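Local structure of cutm, flavoprotein of carbon monoxide dehydrogenase (Hydrogenophaga pseudoflava, 1FFV) at residues C[73-79]-C[107-113]. The protein binds FAD as the flavoprotein subunit of carbon monoxide dehydrogenase and probably passes electrons from the iron-sulfur clusters to an external acceptor. Sequence-based numbering, arbitrary orientation.
Sequences GAMTVEN and RNRGTIG. With FAD (flavin-adenine dinucleotide), chain J.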
loop_
_atom_site.group_PDB
_atom_site.type_symbol
_atom_site.label_atom_id
_atom_site.label_comp_id
_atom_site.label_asym_id
_atom_site.label_seq_id
_atom_site.Cartn_x
_atom_site.Cartn_y
_atom_site.Cartn_z
ATOM N N GLY C 73 -52.775 -2.615 -9.856
ATOM C CA GLY C 73 -51.955 -1.705 -10.642
ATOM C C GLY C 73 -50.867 -2.462 -11.385
ATOM O O GLY C 73 -50.218 -3.341 -10.814
ATOM N N ALA C 74 -50.664 -2.132 -12.657
ATOM C CA ALA C 74 -49.652 -2.806 -13.471
ATOM C C ALA C 74 -48.276 -2.820 -12.812
ATOM O O ALA C 74 -47.509 -3.770 -12.992
ATOM C CB ALA C 74 -49.565 -2.164 -14.846
ATOM N N MET C 75 -47.968 -1.771 -12.050
ATOM C CA MET C 75 -46.681 -1.657 -11.378
ATOM C C MET C 75 -46.599 -2.315 -9.999
ATOM O O MET C 75 -45.636 -2.096 -9.253
ATOM C CB MET C 75 -46.236 -0.196 -11.315
ATOM C CG MET C 75 -45.757 0.356 -12.652
ATOM S SD MET C 75 -44.393 -0.611 -13.346
ATOM C CE MET C 75 -43.042 0.079 -12.500
ATOM N N THR C 76 -47.612 -3.108 -9.657
ATOM C CA THR C 76 -47.598 -3.816 -8.387
ATOM C C THR C 76 -46.438 -4.804 -8.446
ATOM O O THR C 76 -46.299 -5.575 -9.391
ATOM C CB THR C 76 -48.896 -4.617 -8.136
ATOM O OG1 THR C 76 -50.006 -3.718 -8.054
ATOM C CG2 THR C 76 -48.797 -5.412 -6.837
ATOM N N VAL C 77 -45.602 -4.756 -7.426
ATOM C CA VAL C 77 -44.441 -5.619 -7.319
ATOM C C VAL C 77 -44.866 -7.028 -6.850
ATOM O O VAL C 77 -45.839 -7.167 -6.096
ATOM C CB VAL C 77 -43.417 -4.913 -6.385
ATOM C CG1 VAL C 77 -42.934 -5.814 -5.274
ATOM C CG2 VAL C 77 -42.284 -4.333 -7.213
ATOM N N GLU C 78 -44.162 -8.064 -7.314
ATOM C CA GLU C 78 -44.497 -9.448 -6.959
ATOM C C GLU C 78 -44.736 -9.720 -5.464
ATOM O O GLU C 78 -45.702 -10.402 -5.110
ATOM C CB GLU C 78 -43.457 -10.428 -7.512
ATOM C CG GLU C 78 -43.303 -10.443 -9.045
ATOM C CD GLU C 78 -44.521 -11.012 -9.787
ATOM O OE1 GLU C 78 -44.568 -10.895 -11.029
ATOM O OE2 GLU C 78 -45.428 -11.587 -9.142
ATOM N N ASN C 79 -43.878 -9.184 -4.594
ATOM C CA ASN C 79 -44.028 -9.379 -3.149
ATOM C C ASN C 79 -45.263 -8.685 -2.561
ATOM O O ASN C 79 -45.807 -9.121 -1.546
ATOM C CB ASN C 79 -42.771 -8.934 -2.397
ATOM C CG ASN C 79 -41.642 -9.948 -2.484
ATOM O OD1 ASN C 79 -40.473 -9.558 -2.452
ATOM N ND2 ASN C 79 -41.970 -11.231 -2.579
ATOM N N ARG C 107 -38.448 -10.224 -6.746
ATOM C CA ARG C 107 -39.839 -9.919 -6.445
ATOM C C ARG C 107 -40.101 -8.545 -5.842
ATOM O O ARG C 107 -41.251 -8.154 -5.692
ATOM C CB ARG C 107 -40.451 -11.011 -5.576
ATOM C CG ARG C 107 -40.701 -12.298 -6.337
ATOM C CD ARG C 107 -41.648 -13.200 -5.574
ATOM N NE ARG C 107 -41.131 -13.492 -4.246
ATOM C CZ ARG C 107 -40.340 -14.516 -3.970
ATOM N NH1 ARG C 107 -39.981 -15.355 -4.930
ATOM N NH2 ARG C 107 -39.884 -14.677 -2.741
ATOM N N ASN C 108 -39.047 -7.833 -5.453
ATOM C CA ASN C 108 -39.189 -6.484 -4.902
ATOM C C ASN C 108 -39.183 -5.452 -6.036
ATOM O O ASN C 108 -39.406 -4.266 -5.798
ATOM C CB ASN C 108 -38.042 -6.154 -3.940
ATOM C CG ASN C 108 -38.249 -6.717 -2.540
ATOM O OD1 ASN C 108 -37.264 -6.996 -1.835
ATOM N ND2 ASN C 108 -39.502 -6.855 -2.118
ATOM N N ARG C 109 -38.902 -5.898 -7.259
ATOM C CA ARG C 109 -38.846 -5.001 -8.414
ATOM C C ARG C 109 -39.738 -5.464 -9.570
ATOM O O ARG C 109 -40.453 -4.665 -10.173
ATOM C CB ARG C 109 -37.404 -4.853 -8.907
ATOM C CG ARG C 109 -36.436 -4.216 -7.903
ATOM C CD ARG C 109 -36.814 -2.781 -7.533
ATOM N NE ARG C 109 -36.927 -1.923 -8.715
ATOM C CZ ARG C 109 -37.465 -0.703 -8.725
ATOM N NH1 ARG C 109 -37.949 -0.167 -7.611
ATOM N NH2 ARG C 109 -37.556 -0.035 -9.867
ATOM N N GLY C 110 -39.690 -6.757 -9.872
ATOM C CA GLY C 110 -40.503 -7.295 -10.941
ATOM C C GLY C 110 -41.969 -7.045 -10.667
ATOM O O GLY C 110 -42.449 -7.256 -9.541
ATOM N N THR C 111 -42.676 -6.579 -11.695
ATOM C CA THR C 111 -44.102 -6.285 -11.577
ATOM C C THR C 111 -44.968 -7.287 -12.333
ATOM O O THR C 111 -44.521 -7.905 -13.299
ATOM C CB THR C 111 -44.432 -4.871 -12.094
ATOM O OG1 THR C 111 -44.224 -4.820 -13.507
ATOM C CG2 THR C 111 -43.543 -3.832 -11.426
ATOM N N ILE C 112 -46.205 -7.450 -11.872
ATOM C CA ILE C 112 -47.149 -8.356 -12.515
ATOM C C ILE C 112 -47.375 -7.888 -13.959
ATOM O O ILE C 112 -47.417 -8.704 -14.885
ATOM C CB ILE C 112 -48.489 -8.412 -11.740
ATOM C CG1 ILE C 112 -49.522 -9.245 -12.518
ATOM C CG2 ILE C 112 -48.994 -7.001 -11.453
ATOM C CD1 ILE C 112 -50.777 -9.583 -11.715
ATOM N N GLY C 113 -47.486 -6.571 -14.136
ATOM C CA GLY C 113 -47.674 -5.996 -15.458
ATOM C C GLY C 113 -46.502 -6.251 -16.400
ATOM O O GLY C 113 -46.711 -6.509 -17.588
HETATM P PA FAD J . -39.358 -5.106 -17.361
HETATM O O1A FAD J . -39.372 -3.651 -17.586
HETATM O O2A FAD J . -38.176 -5.736 -17.149
HETATM O O5B FAD J . -39.960 -5.634 -18.621
HETATM C C5B FAD J . -41.230 -5.187 -19.051
HETATM C C4B FAD J . -41.369 -5.532 -20.528
HETATM O O4B FAD J . -42.780 -5.269 -20.800
HETATM C C3B FAD J . -40.710 -4.592 -21.502
HETATM O O3B FAD J . -40.737 -4.975 -22.830
HETATM C C2B FAD J . -41.445 -3.321 -21.139
HETATM O O2B FAD J . -41.211 -2.331 -22.083
HETATM C C1B FAD J . -42.862 -3.802 -21.110
HETATM N N9A FAD J . -43.699 -3.304 -20.033
HETATM C C8A FAD J . -43.441 -3.337 -18.686
HETATM N N7A FAD J . -44.418 -2.800 -17.960
HETATM C C5A FAD J . -45.349 -2.393 -18.881
HETATM C C6A FAD J . -46.645 -1.748 -18.725
HETATM N N6A FAD J . -47.169 -1.410 -17.578
HETATM N N1A FAD J . -47.293 -1.500 -19.899
HETATM C C2A FAD J . -46.789 -1.835 -21.108
HETATM N N3A FAD J . -45.622 -2.429 -21.345
HETATM C C4A FAD J . -44.934 -2.698 -20.197
HETATM N N1 FAD J . -40.638 -14.484 -14.091
HETATM C C2 FAD J . -41.503 -15.473 -13.920
HETATM O O2 FAD J . -42.630 -15.375 -14.276
HETATM N N3 FAD J . -41.149 -16.701 -13.311
HETATM C C4 FAD J . -39.878 -16.933 -12.861
HETATM O O4 FAD J . -39.613 -17.998 -12.340
HETATM C C4X FAD J . -38.913 -15.861 -13.044
HETATM N N5 FAD J . -37.656 -16.032 -12.626
HETATM C C5X FAD J . -36.791 -15.001 -12.818
HETATM C C6 FAD J . -35.481 -15.195 -12.377
HETATM C C7 FAD J . -34.536 -14.230 -12.519
HETATM C C7M FAD J . -33.126 -14.471 -12.036
HETATM C C8 FAD J . -34.874 -12.971 -13.130
HETATM C C8M FAD J . -33.842 -11.882 -13.303
HETATM C C9 FAD J . -36.187 -12.756 -13.575
HETATM C C9A FAD J . -37.136 -13.758 -13.420
HETATM N N10 FAD J . -38.485 -13.608 -13.853
HETATM C C10 FAD J . -39.357 -14.619 -13.677
HETATM C "C1'" FAD J . -38.910 -12.307 -14.469
HETATM C "C2'" FAD J . -39.666 -11.137 -13.684
HETATM O "O2'" FAD J . -40.511 -12.154 -13.215
HETATM C "C3'" FAD J . -39.657 -10.467 -15.045
HETATM O "O3'" FAD J . -39.091 -9.661 -13.985
HETATM C "C4'" FAD J . -40.439 -9.195 -15.290
HETATM O "O4'" FAD J . -40.709 -10.242 -16.278
HETATM C "C5'" FAD J . -40.446 -8.352 -16.571
HETATM O "O5'" FAD J . -41.259 -7.553 -15.433
HETATM P P FAD J . -40.650 -6.209 -15.029
HETATM O O1P FAD J . -41.691 -5.607 -14.059
HETATM O O2P FAD J . -39.386 -6.309 -14.473
HETATM O O3P FAD J . -40.474 -5.417 -16.258
HETATM O O HOH W 1 -42.284 -9.783 -12.203
#
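Thr-111 turns its CB against two carbonyl oxygens of 73-79, 3.4 Å from both Ala-74 O and Thr-76 O, while its methyl CG2 packs on Met-75, 3.8 Å from SD. With chi1 at 67°, OG1 stands between the backbone N and the carbonyl carbon of Thr-111; there it caps Gly-114 N of helix 112-117 and donates to FAD O1P, 2.7 Å from that oxygen. Thr-111 N also donates to O1P, so one residue grips the phosphate twice. Behind this grip, Ile-112 N donates to Thr-76 O and Gly-113 N to Ala-74 O. Glu-78 N returns a bond to Gly-110 O (2.9 Å), and Asn-79 N donates to Arg-107 O. Val-77 packs against the backbone of 107-110, though the exact setting of its methyls is doubtful. Glu-78 lays its CB against Arg-107 CG (3.5 Å), then bends at chi2 (-68°) away from the guanidinium; OE2 goes to His-125, and OE1 accepts from a water that also donates to Thr-111 O and hydrogen-bonds FAD O2'. The amide of Asn-79 stands at the edge of the Arg-107 guanidinium, the planes 75° apart, and Arg-107 NH1 is bonded to Ile-101 O. Ala-74 CB meanwhile reaches the adenine amino group, N6A, at 3.7 Å. Two helix starts, joined by a single beta bridge at Val-77 and Thr-111, thus build part of the FAD pocket of the molybdopterin dehydrogenase flavin domain, with a threonine N-cap holding the phosphate.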